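Local coordinates for MmcQ/YjbR family DNA-binding protein (Pseudomonas syringae pv. tomato, PDB 3H9X) that probably binds DNA through a double wing motif, although its precise cellular role is unknown, at residues D63-P68 and K88-T93. Numbering follows the deposited sequence.
Sequences DLKVQP and KEHWIT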
loop_
_atom_site.group_PDB
_atom_site.type_symbol
_atom_site.label_atom_id
_atom_site.label_comp_id
_atom_site.label_asym_id
_atom_site.label_seq_id
_atom_site.Cartn_x
_atom_site.Cartn_y
_atom_site.Cartn_z
ATOM N N ASP A 63 1.459 0.602 0.070
ATOM C CA ASP A 63 2.304 0.215 -1.044
ATOM C C ASP A 63 2.009 -1.229 -1.352
ATOM O O ASP A 63 1.960 -2.072 -0.454
ATOM C CB ASP A 63 3.764 0.418 -0.688
ATOM C CG ASP A 63 4.228 1.824 -0.996
ATOM O OD1 ASP A 63 3.414 2.771 -0.886
ATOM O OD2 ASP A 63 5.409 1.997 -1.336
ATOM N N LEU A 64 1.799 -1.490 -2.637
ATOM C CA LEU A 64 1.461 -2.812 -3.142
ATOM C C LEU A 64 2.391 -3.197 -4.279
ATOM O O LEU A 64 2.866 -2.338 -5.007
ATOM C CB LEU A 64 0.003 -2.805 -3.625
ATOM C CG LEU A 64 -1.117 -3.207 -2.651
ATOM C CD1 LEU A 64 -0.859 -2.681 -1.256
ATOM C CD2 LEU A 64 -2.446 -2.699 -3.186
ATOM N N LYS A 65 2.658 -4.486 -4.435
ATOM C CA LYS A 65 3.549 -4.941 -5.503
ATOM C C LYS A 65 2.744 -5.292 -6.742
ATOM O O LYS A 65 1.685 -5.903 -6.657
ATOM C CB LYS A 65 4.337 -6.161 -5.034
ATOM C CG LYS A 65 5.492 -6.586 -5.926
ATOM C CD LYS A 65 6.131 -7.855 -5.352
ATOM C CE LYS A 65 7.653 -7.779 -5.302
ATOM N NZ LYS A 65 8.271 -7.486 -6.627
ATOM N N VAL A 66 3.240 -4.895 -7.900
ATOM C CA VAL A 66 2.534 -5.193 -9.130
ATOM C C VAL A 66 3.529 -5.653 -10.171
ATOM O O VAL A 66 4.739 -5.641 -9.934
ATOM C CB VAL A 66 1.772 -3.957 -9.663
ATOM C CG1 VAL A 66 0.825 -3.425 -8.585
ATOM C CG2 VAL A 66 2.739 -2.875 -10.079
ATOM N N GLN A 67 3.019 -6.087 -11.316
ATOM C CA GLN A 67 3.883 -6.527 -12.398
ATOM C C GLN A 67 4.441 -5.292 -13.098
ATOM O O GLN A 67 3.701 -4.383 -13.471
ATOM C CB GLN A 67 3.095 -7.390 -13.369
ATOM C CG GLN A 67 2.638 -8.693 -12.761
ATOM C CD GLN A 67 1.183 -8.988 -13.066
ATOM O OE1 GLN A 67 0.805 -9.202 -14.220
ATOM N NE2 GLN A 67 0.350 -8.989 -12.026
ATOM N N PRO A 68 5.765 -5.252 -13.290
ATOM C CA PRO A 68 6.439 -4.126 -13.940
ATOM C C PRO A 68 5.773 -3.555 -15.206
ATOM O O PRO A 68 5.921 -2.366 -15.494
ATOM C CB PRO A 68 7.845 -4.669 -14.191
ATOM C CG PRO A 68 7.618 -6.167 -14.307
ATOM C CD PRO A 68 6.668 -6.409 -13.176
ATOM N N LYS A 88 10.470 1.599 -7.443
ATOM C CA LYS A 88 9.457 2.121 -8.346
ATOM C C LYS A 88 9.042 1.250 -9.543
ATOM O O LYS A 88 7.935 1.405 -10.069
ATOM C CB LYS A 88 9.878 3.518 -8.814
ATOM C CG LYS A 88 10.301 4.457 -7.681
ATOM C CD LYS A 88 9.814 5.878 -7.978
ATOM C CE LYS A 88 10.660 6.991 -7.307
ATOM N NZ LYS A 88 12.050 7.214 -7.928
ATOM N N GLU A 89 9.906 0.333 -9.969
ATOM C CA GLU A 89 9.578 -0.521 -11.106
ATOM C C GLU A 89 8.735 -1.732 -10.714
ATOM O O GLU A 89 8.189 -2.432 -11.571
ATOM C CB GLU A 89 10.864 -0.980 -11.789
ATOM C CG GLU A 89 11.620 0.141 -12.465
ATOM C CD GLU A 89 13.017 -0.267 -12.867
ATOM O OE1 GLU A 89 13.154 -1.266 -13.614
ATOM O OE2 GLU A 89 13.977 0.412 -12.429
ATOM N N HIS A 90 8.619 -1.973 -9.412
ATOM C CA HIS A 90 7.848 -3.107 -8.922
ATOM C C HIS A 90 6.746 -2.742 -7.932
ATOM O O HIS A 90 5.821 -3.543 -7.704
ATOM C CB HIS A 90 8.787 -4.115 -8.282
ATOM C CG HIS A 90 9.664 -4.812 -9.264
ATOM N ND1 HIS A 90 9.232 -5.884 -10.013
ATOM C CD2 HIS A 90 10.936 -4.566 -9.652
ATOM C CE1 HIS A 90 10.203 -6.271 -10.820
ATOM N NE2 HIS A 90 11.248 -5.489 -10.620
ATOM N N TRP A 91 6.837 -1.547 -7.346
ATOM C CA TRP A 91 5.834 -1.131 -6.377
ATOM C C TRP A 91 5.009 0.074 -6.803
ATOM O O TRP A 91 5.397 0.847 -7.679
ATOM C CB TRP A 91 6.466 -0.895 -4.992
ATOM C CG TRP A 91 6.993 -2.180 -4.356
ATOM C CD1 TRP A 91 8.128 -2.859 -4.704
ATOM C CD2 TRP A 91 6.348 -2.977 -3.348
ATOM N NE1 TRP A 91 8.225 -4.025 -3.989
ATOM C CE2 TRP A 91 7.145 -4.125 -3.150
ATOM C CE3 TRP A 91 5.170 -2.838 -2.601
ATOM C CZ2 TRP A 91 6.806 -5.126 -2.230
ATOM C CZ3 TRP A 91 4.831 -3.835 -1.684
ATOM C CH2 TRP A 91 5.645 -4.962 -1.509
ATOM N N ILE A 92 3.852 0.194 -6.158
ATOM C CA ILE A 92 2.858 1.225 -6.399
ATOM C C ILE A 92 2.404 1.764 -5.063
ATOM O O ILE A 92 2.359 1.029 -4.086
ATOM C CB ILE A 92 1.667 0.590 -7.132
ATOM C CG1 ILE A 92 1.968 0.556 -8.611
ATOM C CG2 ILE A 92 0.408 1.355 -6.915
ATOM C CD1 ILE A 92 2.203 1.935 -9.143
ATOM N N THR A 93 2.083 3.050 -5.012
ATOM C CA THR A 93 1.620 3.654 -3.764
ATOM C C THR A 93 0.179 4.092 -3.975
ATOM O O THR A 93 -0.086 4.951 -4.804
ATOM C CB THR A 93 2.471 4.897 -3.365
ATOM O OG1 THR A 93 3.788 4.482 -2.979
ATOM C CG2 THR A 93 1.823 5.647 -2.202
#
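T93 gives its hydroxyl proton to the carboxylate of D63, with OG1 2.7 Å from OD1 and approaching from above the carboxylate plane, 39° out of it. The same OG1 accepts a hydrogen bond from the backbone N-H of Y84, so the buried hydroxyl acts as donor and acceptor at once and ties the D63 carboxylate to the chain beyond strand 80-82. Next along the strands, L64 and I92 form an antiparallel hydrogen-bonded pair: L64 N reaches I92 O and I92 N reaches L64 O, both at 3.0 Å. Past the last bridge, V66 N still donates to H90 O over 2.9 Å, nearly straight at 171°, which carries the ladder into the loops.

On the face shared by D63, K65, W91 and T93, one face of the indole lies over K65, while D63 O meets the ring at its edge, 3.6 Å from W91 CZ3. W91 has CG anti to its carbonyl carbon (chi1 -67°), which swings the ring across to K65, whose CB makes a CH-pi contact 3.8 Å from the centroid of the six-membered ring. The lysine chain then bends at its far end, leaving NZ 3.8 Å from H90 CB. On the face of L64 and I92, the loop residue V66 brings CG2 to within 3.8 Å of I92 CG1, the side chains crossing at about a right angle.

The pairing joins two interior strands of the antiparallel sheet, 58-65 and 91-95, flanked by 39-47 and 80-82. L64 packs on helix 102-115, V66 and I92 share V71 of helix 71-74, and M86 touches both D63 and W91 on the opposite face.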